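Local coordinates for major capsid protein (Human herpesvirus 1, PDB 1NO7) that builds the shell of the herpes simplex virus capsid, the crystallised fragment being its large protease-resistant upper domain, at residues A[39-43]-A[108-114]; A[457-463]-A[477-483]; A[186-192]-A[223-228]; A[193-197]-A[443-447]; A[374-378]-A[514-519]. One frame throughout, in Å; residues are numbered along the deposited sequence.

Contact 1 of 5, residues A[39-43]-A[108-114]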
# COMPACT_ATOMS: atom_id res chain seq x y z
N ALA A 39 -11.70 6.71 -17.83
CA ALA A 39 -11.17 7.87 -18.54
C ALA A 39 -10.97 9.13 -17.72
O ALA A 39 -9.99 9.85 -17.93
CB ALA A 39 -12.05 8.17 -19.74
N TYR A 40 -11.89 9.41 -16.80
CA TYR A 40 -11.82 10.62 -15.98
C TYR A 40 -10.92 10.56 -14.75
O TYR A 40 -10.68 9.49 -14.18
CB TYR A 40 -13.21 11.03 -15.54
CG TYR A 40 -13.30 12.47 -15.09
CD1 TYR A 40 -12.85 13.50 -15.91
CD2 TYR A 40 -13.92 12.81 -13.89
CE1 TYR A 40 -13.02 14.84 -15.56
CE2 TYR A 40 -14.10 14.15 -13.53
CZ TYR A 40 -13.65 15.16 -14.38
OH TYR A 40 -13.86 16.48 -14.06
N VAL A 41 -10.42 11.72 -14.33
CA VAL A 41 -9.56 11.82 -13.16
C VAL A 41 -9.89 13.09 -12.37
O VAL A 41 -9.60 14.21 -12.80
CB VAL A 41 -8.05 11.84 -13.54
CG1 VAL A 41 -7.21 12.44 -12.40
CG2 VAL A 41 -7.57 10.41 -13.84
N ALA A 42 -10.51 12.89 -11.20
CA ALA A 42 -10.91 13.98 -10.31
C ALA A 42 -9.76 14.52 -9.46
O ALA A 42 -8.64 13.98 -9.46
CB ALA A 42 -12.06 13.52 -9.41
N ALA A 43 -10.04 15.60 -8.73
CA ALA A 43 -9.05 16.21 -7.86
C ALA A 43 -9.49 16.02 -6.40
O ALA A 43 -10.69 16.03 -6.10
CB ALA A 43 -8.90 17.68 -8.19
N LEU A 108 -8.21 17.36 -17.55
CA LEU A 108 -8.21 16.16 -16.71
C LEU A 108 -7.83 16.30 -15.24
O LEU A 108 -8.56 15.83 -14.37
CB LEU A 108 -7.35 15.07 -17.34
CG LEU A 108 -8.14 13.92 -17.97
CD1 LEU A 108 -9.14 13.40 -16.95
CD2 LEU A 108 -8.86 14.38 -19.23
N PRO A 109 -6.68 16.93 -14.93
CA PRO A 109 -6.28 17.06 -13.52
C PRO A 109 -7.39 17.28 -12.48
O PRO A 109 -7.39 16.64 -11.43
CB PRO A 109 -5.25 18.21 -13.54
CG PRO A 109 -5.40 18.85 -14.93
CD PRO A 109 -5.76 17.68 -15.81
N GLY A 110 -8.35 18.17 -12.78
CA GLY A 110 -9.43 18.44 -11.84
C GLY A 110 -10.83 17.95 -12.21
O GLY A 110 -10.98 16.94 -12.90
N GLY A 111 -11.85 18.66 -11.72
CA GLY A 111 -13.23 18.30 -12.00
C GLY A 111 -13.82 17.23 -11.09
O GLY A 111 -13.17 16.21 -10.84
N ASP A 112 -15.04 17.46 -10.60
CA ASP A 112 -15.73 16.51 -9.71
C ASP A 112 -16.43 15.38 -10.47
O ASP A 112 -16.43 14.22 -10.03
CB ASP A 112 -16.77 17.23 -8.86
CG ASP A 112 -16.33 17.38 -7.41
OD1 ASP A 112 -16.07 16.34 -6.77
OD2 ASP A 112 -16.26 18.52 -6.93
N VAL A 113 -17.03 15.74 -11.60
CA VAL A 113 -17.74 14.79 -12.45
C VAL A 113 -17.53 15.22 -13.91
O VAL A 113 -17.40 16.41 -14.20
CB VAL A 113 -19.25 14.79 -12.12
CG1 VAL A 113 -19.83 13.41 -12.37
CG2 VAL A 113 -19.47 15.22 -10.67
N PRO A 114 -17.48 14.25 -14.84
CA PRO A 114 -17.28 14.52 -16.27
C PRO A 114 -18.38 15.37 -16.89
O PRO A 114 -19.52 14.91 -17.01
CB PRO A 114 -17.23 13.13 -16.88
CG PRO A 114 -16.72 12.29 -15.78
CD PRO A 114 -17.49 12.80 -14.59
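Tyr40 turns one face of its ring to the pyrrolidine of Pro114, whose CG stands 3.7 Å from the centroid of the Tyr40 ring and 27° off the ring normal. This is a CH-pi contact displaced toward the CD2 rim, and the Pro114 carbonyl oxygen accepts a hydrogen bond from Arg62. With CG of Tyr40 anti to the backbone nitrogen (chi1 -161°), the ring swings out of its own segment and reaches along the inside of the curve made by 108-114. On the way, Tyr40 CD1 passes Leu108 CD1 obliquely at 3.9 Å. The same methyl serves Val41, whose CB is 3.9 Å from Leu108 CD1. Both segments are loops without regular helix or strand, so side-chain packing takes the place of a repeating backbone pattern, and Phe479 of strand 478-483 packs against Val41, Leu108 and Pro109. Beyond the ring, Ala42 CA makes a CA-H...O contact of 3.2 Å with Gly111 O. Gly111 has positive phi (84°), and the chain turns there beside the tyrosine. Ala43 ends the contact, its CB 3.8 Å from Gly110 CA at the more exposed margin.

Contact 2 of 5, residues A[457-463]-A[477-483]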
# COMPACT_ATOMS: atom_id res chain seq x y z
N ALA A 457 -5.24 11.59 1.47
CA ALA A 457 -5.36 11.07 0.09
C ALA A 457 -4.39 11.84 -0.80
O ALA A 457 -4.43 13.08 -0.87
CB ALA A 457 -6.79 11.22 -0.42
N LEU A 458 -3.52 11.12 -1.50
CA LEU A 458 -2.53 11.77 -2.35
C LEU A 458 -2.69 11.49 -3.85
O LEU A 458 -2.71 10.32 -4.28
CB LEU A 458 -1.13 11.34 -1.89
CG LEU A 458 -0.20 12.44 -1.38
CD1 LEU A 458 -0.95 13.34 -0.41
CD2 LEU A 458 1.03 11.81 -0.73
N LEU A 459 -2.80 12.55 -4.64
CA LEU A 459 -2.91 12.43 -6.10
C LEU A 459 -1.73 13.16 -6.72
O LEU A 459 -1.67 14.39 -6.71
CB LEU A 459 -4.21 13.06 -6.61
CG LEU A 459 -4.31 13.05 -8.15
CD1 LEU A 459 -4.41 11.59 -8.63
CD2 LEU A 459 -5.52 13.86 -8.63
N CYS A 460 -0.78 12.40 -7.26
CA CYS A 460 0.38 13.02 -7.89
C CYS A 460 0.37 12.79 -9.41
O CYS A 460 -0.49 12.05 -9.91
CB CYS A 460 1.66 12.47 -7.25
SG CYS A 460 1.60 10.68 -6.93
N SER A 461 1.28 13.43 -10.14
CA SER A 461 1.31 13.27 -11.60
C SER A 461 2.48 13.92 -12.31
O SER A 461 3.26 14.66 -11.71
CB SER A 461 0.03 13.83 -12.20
OG SER A 461 -0.03 15.24 -12.01
N ALA A 462 2.57 13.67 -13.62
CA ALA A 462 3.63 14.22 -14.46
C ALA A 462 3.59 13.68 -15.90
O ALA A 462 2.91 12.69 -16.21
CB ALA A 462 5.00 13.92 -13.84
N ALA A 463 4.33 14.36 -16.78
CA ALA A 463 4.44 13.96 -18.17
C ALA A 463 5.57 12.94 -18.18
O ALA A 463 6.45 12.95 -17.31
CB ALA A 463 4.79 15.15 -19.04
N ARG A 477 -1.09 13.54 -19.21
CA ARG A 477 -0.09 13.24 -18.19
C ARG A 477 -0.50 12.02 -17.39
O ARG A 477 -1.68 11.67 -17.32
CB ARG A 477 0.11 14.45 -17.27
CG ARG A 477 0.87 15.58 -17.96
CD ARG A 477 0.58 16.97 -17.39
NE ARG A 477 1.33 17.28 -16.18
CZ ARG A 477 1.05 16.81 -14.97
NH1 ARG A 477 0.02 16.00 -14.79
NH2 ARG A 477 1.80 17.15 -13.93
N ILE A 478 0.49 11.37 -16.80
CA ILE A 478 0.27 10.17 -16.01
C ILE A 478 -0.23 10.49 -14.60
O ILE A 478 0.31 11.37 -13.93
CB ILE A 478 1.57 9.39 -15.88
CG1 ILE A 478 2.12 9.10 -17.28
CG2 ILE A 478 1.32 8.10 -15.12
CD1 ILE A 478 3.52 8.53 -17.28
N PHE A 479 -1.26 9.78 -14.16
CA PHE A 479 -1.79 10.01 -12.83
C PHE A 479 -1.66 8.79 -11.94
O PHE A 479 -1.90 7.66 -12.37
CB PHE A 479 -3.26 10.41 -12.87
CG PHE A 479 -3.49 11.77 -13.42
CD1 PHE A 479 -2.57 12.78 -13.17
CD2 PHE A 479 -4.62 12.05 -14.16
CE1 PHE A 479 -2.78 14.06 -13.65
CE2 PHE A 479 -4.85 13.34 -14.65
CZ PHE A 479 -3.92 14.35 -14.40
N ASP A 480 -1.29 9.05 -10.69
CA ASP A 480 -1.11 7.99 -9.71
C ASP A 480 -1.59 8.43 -8.33
O ASP A 480 -1.34 9.56 -7.89
CB ASP A 480 0.37 7.59 -9.66
CG ASP A 480 0.89 7.13 -11.02
OD1 ASP A 480 0.40 6.09 -11.53
OD2 ASP A 480 1.79 7.80 -11.57
N GLY A 481 -2.30 7.52 -7.65
CA GLY A 481 -2.79 7.81 -6.32
C GLY A 481 -1.88 7.24 -5.25
O GLY A 481 -0.87 6.58 -5.56
N ALA A 482 -2.23 7.48 -3.99
CA ALA A 482 -1.46 6.99 -2.86
C ALA A 482 -2.02 7.55 -1.56
O ALA A 482 -2.63 8.62 -1.55
CB ALA A 482 0.03 7.38 -3.01
N LEU A 483 -1.84 6.82 -0.47
CA LEU A 483 -2.31 7.25 0.84
C LEU A 483 -1.15 7.53 1.77
O LEU A 483 -0.16 6.77 1.82
CB LEU A 483 -3.22 6.20 1.45
CG LEU A 483 -4.48 6.07 0.60
CD1 LEU A 483 -5.42 5.05 1.23
CD2 LEU A 483 -5.14 7.45 0.48
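Arg477 and Ser461 meet end-on: the guanidinium turns its edge to the serine hydroxyl, which lies almost exactly in its plane. Arg477 NH1 gives the shorter, straighter bond to Ser461 OG (2.9 Å, 161°), and Arg477 NH2 adds a more bent one to the same Ser461 OG at 3.3 Å. A bend at chi3 (81°) folds the arginine back over the neighbouring strand, laying one guanidinium face above Ala462 CA. Ser461 shares its side of the sheet with Leu459, Phe479 and Leu483, while Cys460, Ala462, Ile478 and Asp480 point to the other. Leu483 CD2 lies 3.6 Å from Ala457 CA, closing the far end with hydrocarbon. Between these ends the antiparallel strands 457-462 and 478-483 are joined through their backbones, with Cys460 N to Asp480 O at 3.0 Å answered by Asp480 N to Cys460 O at 3.2 Å. Ala462 and Ile478 form a second reciprocal pair, in which Ile478 N reaches Ala462 O at 2.8 Å. Asp480 OD1 accepts from Ser551 N, outside the strands. Strand 457-462 is the middle of its three-stranded sheet. Asp303, salt-bridged to Arg477 NH2, probably offsets the arginine's charge, with Arg305 close by, and that bridge and the Ser461 OG bonds orient the guanidinium.

Contact 3 of 5, residues A[186-192]-A[223-228]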
# COMPACT_ATOMS: atom_id res chain seq x y z
N GLY A 186 4.75 3.47 11.00
CA GLY A 186 5.98 3.56 10.23
C GLY A 186 7.12 4.09 11.11
O GLY A 186 8.28 3.95 10.74
N SER A 187 6.80 4.69 12.26
CA SER A 187 7.84 5.20 13.16
C SER A 187 8.78 4.11 13.68
O SER A 187 8.35 3.13 14.29
CB SER A 187 7.21 5.93 14.35
OG SER A 187 8.22 6.50 15.18
N GLU A 188 10.07 4.29 13.40
CA GLU A 188 11.09 3.34 13.83
C GLU A 188 11.25 3.54 15.34
O GLU A 188 11.31 2.58 16.12
CB GLU A 188 12.40 3.65 13.11
CG GLU A 188 13.49 2.62 13.32
CD GLU A 188 14.59 2.76 12.28
OE1 GLU A 188 14.25 2.81 11.08
OE2 GLU A 188 15.79 2.81 12.66
N HIS A 189 11.31 4.82 15.73
CA HIS A 189 11.43 5.23 17.13
C HIS A 189 10.38 4.47 17.94
O HIS A 189 10.70 3.79 18.92
CB HIS A 189 11.19 6.75 17.21
CG HIS A 189 11.18 7.31 18.60
ND1 HIS A 189 12.21 7.11 19.50
CD2 HIS A 189 10.29 8.13 19.21
CE1 HIS A 189 11.96 7.79 20.60
NE2 HIS A 189 10.80 8.42 20.46
N VAL A 190 9.12 4.57 17.50
CA VAL A 190 8.05 3.89 18.20
C VAL A 190 8.12 2.39 18.06
O VAL A 190 7.78 1.67 18.97
CB VAL A 190 6.67 4.34 17.73
CG1 VAL A 190 5.59 3.55 18.47
CG2 VAL A 190 6.52 5.86 17.96
N PHE A 191 8.50 1.89 16.89
CA PHE A 191 8.57 0.44 16.77
C PHE A 191 9.51 -0.02 17.87
O PHE A 191 9.27 -1.04 18.50
CB PHE A 191 9.15 -0.01 15.42
CG PHE A 191 9.34 -1.49 15.32
CD1 PHE A 191 8.25 -2.34 15.09
CD2 PHE A 191 10.59 -2.05 15.52
CE1 PHE A 191 8.40 -3.73 15.05
CE2 PHE A 191 10.77 -3.45 15.48
CZ PHE A 191 9.67 -4.29 15.25
N CYS A 192 10.56 0.76 18.12
CA CYS A 192 11.50 0.38 19.15
C CYS A 192 10.87 0.38 20.54
O CYS A 192 11.13 -0.52 21.34
CB CYS A 192 12.73 1.28 19.10
SG CYS A 192 13.84 0.79 17.76
N TYR A 223 11.92 -3.54 10.07
CA TYR A 223 12.38 -3.57 11.47
C TYR A 223 12.52 -5.00 12.02
O TYR A 223 13.62 -5.43 12.41
CB TYR A 223 11.39 -2.79 12.31
CG TYR A 223 11.13 -1.41 11.78
CD1 TYR A 223 9.91 -0.77 12.01
CD2 TYR A 223 12.13 -0.71 11.11
CE1 TYR A 223 9.69 0.55 11.59
CE2 TYR A 223 11.93 0.61 10.69
CZ TYR A 223 10.71 1.24 10.94
OH TYR A 223 10.54 2.57 10.61
N VAL A 224 11.42 -5.73 12.08
CA VAL A 224 11.42 -7.11 12.54
C VAL A 224 12.65 -7.89 12.02
O VAL A 224 13.01 -8.96 12.53
CB VAL A 224 10.15 -7.83 12.06
CG1 VAL A 224 10.18 -9.32 12.42
CG2 VAL A 224 8.93 -7.14 12.67
N VAL A 225 13.27 -7.37 10.97
CA VAL A 225 14.45 -8.02 10.43
C VAL A 225 15.65 -7.30 11.05
O VAL A 225 16.58 -7.95 11.55
CB VAL A 225 14.48 -7.91 8.89
CG1 VAL A 225 15.91 -8.11 8.37
CG2 VAL A 225 13.55 -8.96 8.28
N THR A 226 15.61 -5.97 11.03
CA THR A 226 16.69 -5.17 11.59
C THR A 226 16.97 -5.56 13.04
O THR A 226 18.04 -6.09 13.35
CB THR A 226 16.34 -3.67 11.57
OG1 THR A 226 16.11 -3.24 10.23
CG2 THR A 226 17.48 -2.85 12.16
N TYR A 227 15.99 -5.61 13.76
CA TYR A 227 16.10 -5.81 15.22
C TYR A 227 15.71 -6.69 16.40
O TYR A 227 16.23 -6.48 17.51
CB TYR A 227 15.69 -4.59 16.07
CG TYR A 227 15.49 -3.19 15.70
CD1 TYR A 227 14.43 -2.30 15.50
CD2 TYR A 227 16.79 -2.72 15.49
CE1 TYR A 227 14.65 -0.98 15.08
CE2 TYR A 227 17.03 -1.40 15.07
CZ TYR A 227 15.96 -0.54 14.86
OH TYR A 227 16.19 0.73 14.38
N LEU A 228 14.84 -7.64 16.09
CA LEU A 228 14.45 -8.55 17.20
C LEU A 228 15.18 -9.83 16.82
O LEU A 228 14.58 -10.90 16.72
CB LEU A 228 12.98 -8.77 16.66
CG LEU A 228 11.99 -7.61 16.44
CD1 LEU A 228 10.60 -8.22 16.34
CD2 LEU A 228 12.02 -6.57 17.57
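A capped helix start meets a helix end here: Phe191 and Glu188 of helix 188-193 pack against Tyr223 near the end of helix 218-226 and Tyr227 just after it. Ser187 is the N-cap, its OG accepting from Val190 N at 3.1 Å. The residue before it is drawn into the contact too, for Tyr223 OH donates to Gly186 O over 2.7 Å, tilted out of the carbonyl plane, while that oxygen sits at the edge of the tyrosine ring. Phe191 holds the middle. Its CG is anti to the backbone nitrogen (chi1 175°), which sends the ring out toward the second helix, where Tyr223 CB lies over one face, 3.5 Å from the Phe191 ring centroid. The Phe191 and Tyr223 side chains slide past each other in opposite directions, their ring planes 38° apart in an oblique pair. Tyr227 comes to the rim instead, with Tyr227 CD1 3.8 Å from Phe191 CE2 and close to the phenylalanine plane. At the outer side, Cys192 SG approaches the Tyr227 ring obliquely, 4.1 Å from its centroid. Glu188 spans both tyrosines: its OE2 is 2.7 Å from Tyr227 OH, whereas OE1 forms a salt bridge with Arg351, probably the stronger constraint on the carboxylate. Helix 195-208, which lies between the two helices in sequence, completes the packing, its Val198 touching Phe191 and its Ile202 and Val199 meeting Val224 and Leu228. Helix 234-256 adds Tyr240 against Val224.

Contact 4 of 5, residues A[193-197]-A[443-447]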
# COMPACT_ATOMS: atom_id res chain seq x y z
N ALA A 193 10.04 1.37 20.83
CA ALA A 193 9.38 1.41 22.14
C ALA A 193 8.61 0.10 22.33
O ALA A 193 9.02 -0.79 23.08
CB ALA A 193 8.43 2.59 22.22
N LEU A 194 7.48 -0.01 21.63
CA LEU A 194 6.63 -1.19 21.73
C LEU A 194 7.33 -2.49 21.30
O LEU A 194 6.70 -3.55 21.20
CB LEU A 194 5.36 -1.00 20.89
CG LEU A 194 4.51 0.21 21.31
CD1 LEU A 194 5.19 1.49 20.86
CD2 LEU A 194 3.12 0.13 20.69
N ALA A 195 8.64 -2.39 21.06
CA ALA A 195 9.43 -3.54 20.64
C ALA A 195 9.08 -4.78 21.47
O ALA A 195 8.82 -5.85 20.92
CB ALA A 195 10.93 -3.24 20.77
N ARG A 196 9.06 -4.63 22.80
CA ARG A 196 8.73 -5.76 23.67
C ARG A 196 7.35 -6.28 23.27
O ARG A 196 7.18 -7.46 22.92
CB ARG A 196 8.70 -5.31 25.13
CG ARG A 196 8.42 -6.44 26.12
CD ARG A 196 7.86 -5.91 27.43
NE ARG A 196 7.30 -6.98 28.25
CZ ARG A 196 8.03 -7.82 28.98
NH1 ARG A 196 9.35 -7.71 29.01
NH2 ARG A 196 7.43 -8.79 29.66
N LEU A 197 6.38 -5.38 23.33
CA LEU A 197 5.00 -5.70 22.99
C LEU A 197 4.90 -6.49 21.70
O LEU A 197 4.27 -7.55 21.64
CB LEU A 197 4.19 -4.41 22.85
CG LEU A 197 2.77 -4.60 22.32
CD1 LEU A 197 2.11 -5.78 23.02
CD2 LEU A 197 1.98 -3.30 22.56
N THR A 443 3.44 -0.34 27.59
CA THR A 443 4.33 0.45 26.73
C THR A 443 3.53 1.40 25.84
O THR A 443 4.06 2.40 25.34
CB THR A 443 5.21 -0.44 25.84
OG1 THR A 443 4.46 -1.59 25.44
CG2 THR A 443 6.46 -0.90 26.60
N LEU A 444 2.25 1.09 25.66
CA LEU A 444 1.37 1.93 24.84
C LEU A 444 1.30 3.35 25.39
O LEU A 444 0.62 4.21 24.82
CB LEU A 444 -0.04 1.34 24.76
CG LEU A 444 -0.24 0.05 23.96
CD1 LEU A 444 -1.73 -0.27 23.92
CD2 LEU A 444 0.32 0.18 22.53
N GLN A 445 1.97 3.61 26.50
CA GLN A 445 1.93 4.96 27.05
C GLN A 445 2.69 5.87 26.08
O GLN A 445 2.44 7.08 26.02
CB GLN A 445 2.57 5.00 28.45
CG GLN A 445 1.94 4.05 29.48
CD GLN A 445 2.31 4.40 30.92
OE1 GLN A 445 1.74 5.33 31.52
NE2 GLN A 445 3.26 3.65 31.49
N VAL A 446 3.60 5.28 25.30
CA VAL A 446 4.40 6.05 24.36
C VAL A 446 3.58 6.84 23.33
O VAL A 446 3.87 8.02 23.06
CB VAL A 446 5.37 5.14 23.58
CG1 VAL A 446 6.33 6.01 22.79
CG2 VAL A 446 6.13 4.23 24.52
N LEU A 447 2.56 6.19 22.77
CA LEU A 447 1.70 6.79 21.74
C LEU A 447 1.32 8.24 21.96
O LEU A 447 1.17 8.99 21.00
CB LEU A 447 0.42 5.97 21.56
CG LEU A 447 0.62 4.46 21.44
CD1 LEU A 447 -0.63 3.84 20.82
CD2 LEU A 447 1.85 4.13 20.59
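Thr443 OG1 is the polar side-chain atom that meets the other segment, and it does so by packing: Thr443 presents its hydroxyl side to hydrocarbon, with OG1 3.8 Å from Leu197 CB. Val446, one turn further on, directs its two methyls to Ala193 at the end of helix 188-193, CG2 the nearer at 3.6 Å from Ala193 CB. Deeper in, the leucines carry the packing. Leu194 CD2 and Leu444 CD2 touch at their methyls, 3.4 Å apart, the two side chains crossing at about a right angle. Leu197 has CG anti to its backbone nitrogen (chi1 173°), an arrangement that carries CD2 to the same methyl, 3.9 Å from Leu444 CD2. Leu447 CD2 adds a looser touch to Leu194 CD2 at 4.2 Å. Leu194 marks the break between helices 188-193 and 195-208, so the leucine cluster packs at the junction of the two helices. Leu180 of helix 176-183 and Leu389 of helix 382-389 extend it. The join is therefore essentially apolar and depends on fit between branched ends; charge enters beside it, where Arg196 forms a salt bridge with Asp437.

Contact 5 of 5, residues A[374-378]-A[514-519]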
# COMPACT_ATOMS: atom_id res chain seq x y z
N ARG A 374 -7.00 -10.09 -3.61
CA ARG A 374 -7.96 -10.15 -2.51
C ARG A 374 -7.35 -9.37 -1.36
O ARG A 374 -6.69 -9.96 -0.50
CB ARG A 374 -8.18 -11.60 -2.06
CG ARG A 374 -8.54 -12.58 -3.15
CD ARG A 374 -8.64 -14.00 -2.58
NE ARG A 374 -7.45 -14.35 -1.79
CZ ARG A 374 -6.22 -14.48 -2.29
NH1 ARG A 374 -6.02 -14.29 -3.59
NH2 ARG A 374 -5.20 -14.77 -1.50
N CYS A 375 -7.56 -8.05 -1.33
CA CYS A 375 -7.03 -7.19 -0.27
C CYS A 375 -7.23 -5.76 -0.71
O CYS A 375 -7.44 -5.51 -1.90
CB CYS A 375 -5.54 -7.43 -0.05
SG CYS A 375 -4.55 -6.58 -1.26
N CYS A 376 -7.13 -4.80 0.21
CA CYS A 376 -7.39 -3.40 -0.15
C CYS A 376 -6.85 -2.32 0.80
O CYS A 376 -6.90 -2.48 2.03
CB CYS A 376 -8.89 -3.21 -0.31
SG CYS A 376 -9.45 -1.59 0.23
N THR A 377 -6.39 -1.21 0.22
CA THR A 377 -5.86 -0.10 1.02
C THR A 377 -6.99 0.65 1.67
O THR A 377 -8.08 0.79 1.08
CB THR A 377 -5.05 0.89 0.17
OG1 THR A 377 -5.93 1.75 -0.59
CG2 THR A 377 -4.14 0.13 -0.78
N ALA A 378 -6.73 1.15 2.88
CA ALA A 378 -7.73 1.90 3.64
C ALA A 378 -7.10 2.97 4.52
O ALA A 378 -5.93 2.86 4.93
CB ALA A 378 -8.57 0.95 4.52
N PHE A 514 -5.23 -2.83 -5.49
CA PHE A 514 -5.69 -3.03 -4.13
C PHE A 514 -7.12 -2.50 -3.98
O PHE A 514 -7.31 -1.30 -3.71
CB PHE A 514 -4.80 -2.27 -3.16
CG PHE A 514 -3.36 -2.15 -3.61
CD1 PHE A 514 -2.80 -0.89 -3.84
CD2 PHE A 514 -2.54 -3.28 -3.68
CE1 PHE A 514 -1.43 -0.75 -4.12
CE2 PHE A 514 -1.17 -3.16 -3.97
CZ PHE A 514 -0.61 -1.89 -4.19
N ALA A 515 -8.12 -3.35 -4.17
CA ALA A 515 -9.49 -2.87 -4.04
C ALA A 515 -10.50 -3.99 -3.89
O ALA A 515 -11.65 -3.87 -4.37
CB ALA A 515 -9.85 -2.00 -5.24
N GLY A 516 -10.08 -5.08 -3.24
CA GLY A 516 -10.95 -6.22 -3.01
C GLY A 516 -12.41 -5.83 -2.91
O GLY A 516 -12.78 -4.93 -2.15
N ALA A 517 -13.26 -6.50 -3.69
CA ALA A 517 -14.68 -6.21 -3.67
C ALA A 517 -15.15 -6.23 -2.22
O ALA A 517 -15.63 -5.22 -1.70
CB ALA A 517 -15.44 -7.25 -4.49
N ASP A 518 -14.99 -7.40 -1.59
CA ASP A 518 -15.39 -7.63 -0.20
C ASP A 518 -15.15 -6.46 0.77
O ASP A 518 -16.02 -6.13 1.58
CB ASP A 518 -14.70 -8.89 0.30
CG ASP A 518 -14.95 -10.07 -0.61
OD1 ASP A 518 -16.14 -10.42 -0.79
OD2 ASP A 518 -13.98 -10.62 -1.15
N HIS A 519 -13.98 -5.84 0.71
CA HIS A 519 -13.73 -4.72 1.59
C HIS A 519 -14.63 -3.54 1.26
O HIS A 519 -15.29 -2.98 2.16
CB HIS A 519 -12.27 -4.31 1.50
CG HIS A 519 -11.35 -5.41 1.89
ND1 HIS A 519 -9.98 -5.26 1.91
CD2 HIS A 519 -11.59 -6.68 2.26
CE1 HIS A 519 -9.42 -6.40 2.28
NE2 HIS A 519 -10.38 -7.28 2.50
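Cys375 and Gly516 are joined by the one clear hydrogen bond between these segments: Gly516 N donates to Cys375 O over 3.0 Å, nearly straight at the hydrogen (166°). The amide nevertheless approaches from above the carbonyl plane, well away from the lone-pair directions. Further contacts come from the side chains of Cys376 and Thr377, the next residues along the strand. Thr377 CG2 rests 3.4 Å from Phe514 CB and 3.5 Å from Phe514 CD1, touching the root and near rim of the ring obliquely. Its methyl is anti to the carbonyl carbon, while OG1 (chi1 77°) turns to weak hydrogen bonds with Leu508 O and Val510 N. Cys376 points across to His519, with Cys376 CB 4.0 Å from His519 CB and the cysteine sulfur 4.1 Å from that same His519 CB; the imidazole is probably turned over in the model, so its nitrogens support no assignment.

Behind this first shell, Gly516 occupies the N-cap position of helix 517-521, and a weak bond of 3.2 Å from His519 N to Gly516 O spans the first turn. Leu489 packs on His519, and Leu488 on Cys375. Backbone bonds tie Cys376 to Leu489 and Thr377 to Leu508, making strand 376-380 the middle of a three-stranded antiparallel sheet with 486-489 and 505-507. The contact thus belongs to a strand-to-helix connection, in which the chain leaving the edge strand 505-507 crosses the beginning of the central strand before winding into a helix.

Overall arrangement
Contacts 2, 3 and 5 are mainly buried, whereas contacts 1 and 4 are only partly so and lie farther out, at opposite sides of the chain's centre. Contact 1 rests directly on contact 2, Phe479 of the strand pair packing against the loops. Contact 2 in turn touches contact 5, where Leu483 meets Thr377, so three contacts form a continuous series through two small sheets. Contacts 3 and 4 lie together on the helical side, joined at the junction of helices 188-193 and 195-208. Chemistry follows place: repeated backbone bonds in contact 2, a single one in contact 5, aromatic packing in 3, aliphatic in 4 and a proline-tyrosine pairing in 1.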